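Local coordinates for protein phosphatase (Thermotoga maritima, PDB 1NF2) that probably acts as a magnesium-dependent phosphatase of the HAD family, with a separate domain thought to bind the substrate, at residues A[103-108]-A[145-150]. Sequence-based numbering, arbitrary orientation.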
ATOM      1  N   GLN A 103      10.434  -6.521 -13.365  1.00 36.59           N
ATOM      2  CA  GLN A 103      10.843  -5.219 -12.868  1.00 36.62           C
ATOM      3  C   GLN A 103      11.062  -5.353 -11.365  1.00 33.70           C
ATOM      4  O   GLN A 103      10.576  -6.298 -10.745  1.00 33.13           O
ATOM      5  CB  GLN A 103       9.750  -4.198 -13.167  1.00 63.93           C
ATOM      6  CG  GLN A 103       8.354  -4.683 -12.814  1.00 72.28           C
ATOM      7  CD  GLN A 103       7.274  -3.717 -13.261  1.00 76.61           C
ATOM      8  OE1 GLN A 103       7.179  -3.382 -14.443  1.00 79.17           O
ATOM      9  NE2 GLN A 103       6.451  -3.267 -12.318  1.00 77.92           N
ATOM     10  N   ALA A 104      11.794  -4.417 -10.776  1.00 29.92           N
ATOM     11  CA  ALA A 104      12.059  -4.490  -9.345  1.00 28.24           C
ATOM     12  C   ALA A 104      11.888  -3.151  -8.638  1.00 26.43           C
ATOM     13  O   ALA A 104      12.206  -2.100  -9.191  1.00 25.02           O
ATOM     14  CB  ALA A 104      13.477  -5.018  -9.109  1.00 21.46           C
ATOM     15  N   TYR A 105      11.383  -3.207  -7.409  1.00 24.49           N
ATOM     16  CA  TYR A 105      11.195  -2.020  -6.585  1.00 23.81           C
ATOM     17  C   TYR A 105      12.359  -1.965  -5.608  1.00 23.20           C
ATOM     18  O   TYR A 105      12.398  -2.717  -4.636  1.00 22.29           O
ATOM     19  CB  TYR A 105       9.873  -2.113  -5.828  1.00 31.32           C
ATOM     20  CG  TYR A 105       8.663  -1.847  -6.693  1.00 33.59           C
ATOM     21  CD1 TYR A 105       8.205  -0.549  -6.894  1.00 34.38           C
ATOM     22  CD2 TYR A 105       7.974  -2.891  -7.306  1.00 35.29           C
ATOM     23  CE1 TYR A 105       7.086  -0.293  -7.680  1.00 35.35           C
ATOM     24  CE2 TYR A 105       6.852  -2.647  -8.096  1.00 35.98           C
ATOM     25  CZ  TYR A 105       6.414  -1.343  -8.276  1.00 35.71           C
ATOM     26  OH  TYR A 105       5.300  -1.082  -9.039  1.00 37.87           O
ATOM     27  N   ILE A 106      13.304  -1.067  -5.868  1.00 22.63           N
ATOM     28  CA  ILE A 106      14.490  -0.952  -5.029  1.00 22.09           C
ATOM     29  C   ILE A 106      14.673   0.435  -4.430  1.00 22.29           C
ATOM     30  O   ILE A 106      14.884   1.410  -5.149  1.00 19.19           O
ATOM     31  CB  ILE A 106      15.749  -1.298  -5.848  1.00 24.17           C
ATOM     32  CG1 ILE A 106      15.633  -2.733  -6.368  1.00 22.85           C
ATOM     33  CG2 ILE A 106      16.999  -1.094  -5.006  1.00 19.46           C
ATOM     34  CD1 ILE A 106      16.663  -3.075  -7.408  1.00 26.77           C
ATOM     35  N   ASP A 107      14.613   0.511  -3.105  1.00 24.54           N
ATOM     36  CA  ASP A 107      14.773   1.780  -2.411  1.00 28.14           C
ATOM     37  C   ASP A 107      13.823   2.841  -2.939  1.00 28.64           C
ATOM     38  O   ASP A 107      14.206   3.992  -3.146  1.00 28.28           O
ATOM     39  CB  ASP A 107      16.214   2.267  -2.526  1.00 57.62           C
ATOM     40  CG  ASP A 107      16.985   2.072  -1.243  1.00 63.81           C
ATOM     41  OD1 ASP A 107      16.696   2.804  -0.272  1.00 66.92           O
ATOM     42  OD2 ASP A 107      17.864   1.182  -1.199  1.00 66.75           O
ATOM     43  N   ASP A 108      12.585   2.426  -3.180  1.00 33.44           N
ATOM     44  CA  ASP A 108      11.536   3.320  -3.652  1.00 35.19           C
ATOM     45  C   ASP A 108      11.683   3.826  -5.083  1.00 34.44           C
ATOM     46  O   ASP A 108      11.282   4.946  -5.396  1.00 34.13           O
ATOM     47  CB  ASP A 108      11.403   4.500  -2.685  1.00 34.27           C
ATOM     48  CG  ASP A 108       9.963   4.898  -2.455  1.00 35.44           C
ATOM     49  OD1 ASP A 108       9.085   4.012  -2.532  1.00 34.76           O
ATOM     50  OD2 ASP A 108       9.712   6.089  -2.182  1.00 36.88           O
ATOM     51  N   THR A 145      15.269  -6.001  -2.604  1.00 33.15           N
ATOM     52  CA  THR A 145      14.140  -5.365  -3.257  1.00 30.48           C
ATOM     53  C   THR A 145      12.889  -5.478  -2.393  1.00 29.36           C
ATOM     54  O   THR A 145      12.726  -6.449  -1.647  1.00 26.81           O
ATOM     55  CB  THR A 145      13.865  -6.021  -4.613  1.00 32.38           C
ATOM     56  OG1 THR A 145      12.759  -5.376  -5.248  1.00 30.79           O
ATOM     57  CG2 THR A 145      13.539  -7.496  -4.427  1.00 32.90           C
ATOM     58  N   THR A 146      12.016  -4.476  -2.492  1.00 29.72           N
ATOM     59  CA  THR A 146      10.771  -4.478  -1.730  1.00 26.99           C
ATOM     60  C   THR A 146       9.870  -5.502  -2.394  1.00 26.31           C
ATOM     61  O   THR A 146       9.140  -6.227  -1.723  1.00 27.08           O
ATOM     62  CB  THR A 146      10.082  -3.096  -1.753  1.00 25.48           C
ATOM     63  OG1 THR A 146      10.975  -2.108  -1.231  1.00 23.75           O
ATOM     64  CG2 THR A 146       8.814  -3.118  -0.915  1.00 24.61           C
ATOM     65  N   LYS A 147       9.912  -5.552  -3.721  1.00 20.39           N
ATOM     66  CA  LYS A 147       9.124  -6.533  -4.444  1.00 20.20           C
ATOM     67  C   LYS A 147       9.482  -6.650  -5.919  1.00 18.88           C
ATOM     68  O   LYS A 147      10.117  -5.773  -6.499  1.00 16.68           O
ATOM     69  CB  LYS A 147       7.624  -6.270  -4.287  1.00 34.90           C
ATOM     70  CG  LYS A 147       7.088  -5.045  -4.980  1.00 36.81           C
ATOM     71  CD  LYS A 147       5.573  -5.014  -4.834  1.00 41.38           C
ATOM     72  CE  LYS A 147       4.966  -3.720  -5.351  1.00 41.61           C
ATOM     73  NZ  LYS A 147       3.514  -3.652  -5.020  1.00 38.86           N
ATOM     74  N   LEU A 148       9.070  -7.767  -6.506  1.00 15.43           N
ATOM     75  CA  LEU A 148       9.327  -8.053  -7.905  1.00 17.74           C
ATOM     76  C   LEU A 148       7.980  -8.166  -8.567  1.00 18.74           C
ATOM     77  O   LEU A 148       6.996  -8.545  -7.934  1.00 18.07           O
ATOM     78  CB  LEU A 148      10.090  -9.380  -8.043  1.00 19.46           C
ATOM     79  CG  LEU A 148      11.463  -9.356  -7.367  1.00 19.22           C
ATOM     80  CD1 LEU A 148      12.069 -10.757  -7.336  1.00 22.01           C
ATOM     81  CD2 LEU A 148      12.368  -8.392  -8.105  1.00 18.77           C
ATOM     82  N   LEU A 149       7.934  -7.828  -9.844  1.00 26.86           N
ATOM     83  CA  LEU A 149       6.690  -7.899 -10.576  1.00 30.83           C
ATOM     84  C   LEU A 149       6.963  -8.397 -11.982  1.00 31.95           C
ATOM     85  O   LEU A 149       7.878  -7.922 -12.649  1.00 33.51           O
ATOM     86  CB  LEU A 149       6.033  -6.516 -10.616  1.00 57.17           C
ATOM     87  CG  LEU A 149       4.635  -6.418 -11.230  1.00 60.08           C
ATOM     88  CD1 LEU A 149       3.975  -5.127 -10.783  1.00 64.07           C
ATOM     89  CD2 LEU A 149       4.722  -6.482 -12.744  1.00 62.04           C
ATOM     90  N   LEU A 150       6.174  -9.372 -12.419  1.00 22.96           N
ATOM     91  CA  LEU A 150       6.312  -9.915 -13.760  1.00 24.13           C
ATOM     92  C   LEU A 150       5.102  -9.485 -14.568  1.00 25.30           C
ATOM     93  O   LEU A 150       3.981  -9.463 -14.057  1.00 22.29           O
ATOM     94  CB  LEU A 150       6.380 -11.444 -13.733  1.00 37.91           C
ATOM     95  CG  LEU A 150       7.729 -12.088 -13.396  1.00 38.53           C
ATOM     96  CD1 LEU A 150       8.155 -11.712 -11.988  1.00 37.23           C
ATOM     97  CD2 LEU A 150       7.604 -13.596 -13.546  1.00 37.06           C
TER
HETATM   98  O   HOH W   1      14.124  -1.746  -1.284  1.00 36.93           O
HETATM   99  O   HOH W   2      10.868   0.086  -2.744  1.00 37.42           O
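Lys147 CG sits between the backbone N and the carbonyl carbon (chi1 70°), and the extended chain beyond it runs alongside Tyr105, whose CG lies anti to its carbonyl carbon (chi1 -76°), so that both side chains point the same way. The two residues belong to neighbouring antiparallel strands, 102-105 and 147-151, inside the six-stranded mixed sheet of the cap domain, probably the substrate-binding one, which is distinct from the magnesium-bearing HAD core. Lys147 CG comes within 3.3 Å of Tyr105 CD2, and CE lies 3.5 Å from CE2 farther along the ring. NZ forms a salt bridge with Glu183 on strand 181-186; its distance from the ring allows at most a weak cation-pi attraction. Tyr105 OH is hydrogen-bonded to Tyr122 OH of helix 117-125. An alanine in place of Tyr105 is likely to strip the lysine methylenes of their flat neighbour and leave the Tyr122 hydroxyl without this partner. On the same face, Gln103 lays its amide beside Leu149, NE2 being 3.5 Å from CD1; on the other, Ala104 CB meets Leu148 CD2. Gln103 and Leu149 exchange two backbone hydrogen bonds, and Tyr105 N donates to Lys147 O. Two waters link Thr146 OG1 to Asp107 N and Asp108 N. Tyr105 O accepts Thr146 N at 2.8 Å, nearly in line with the carbonyl (C=O...N angle 170°), while Thr145 OG1 lies 2.8 Å from the same Tyr105 O.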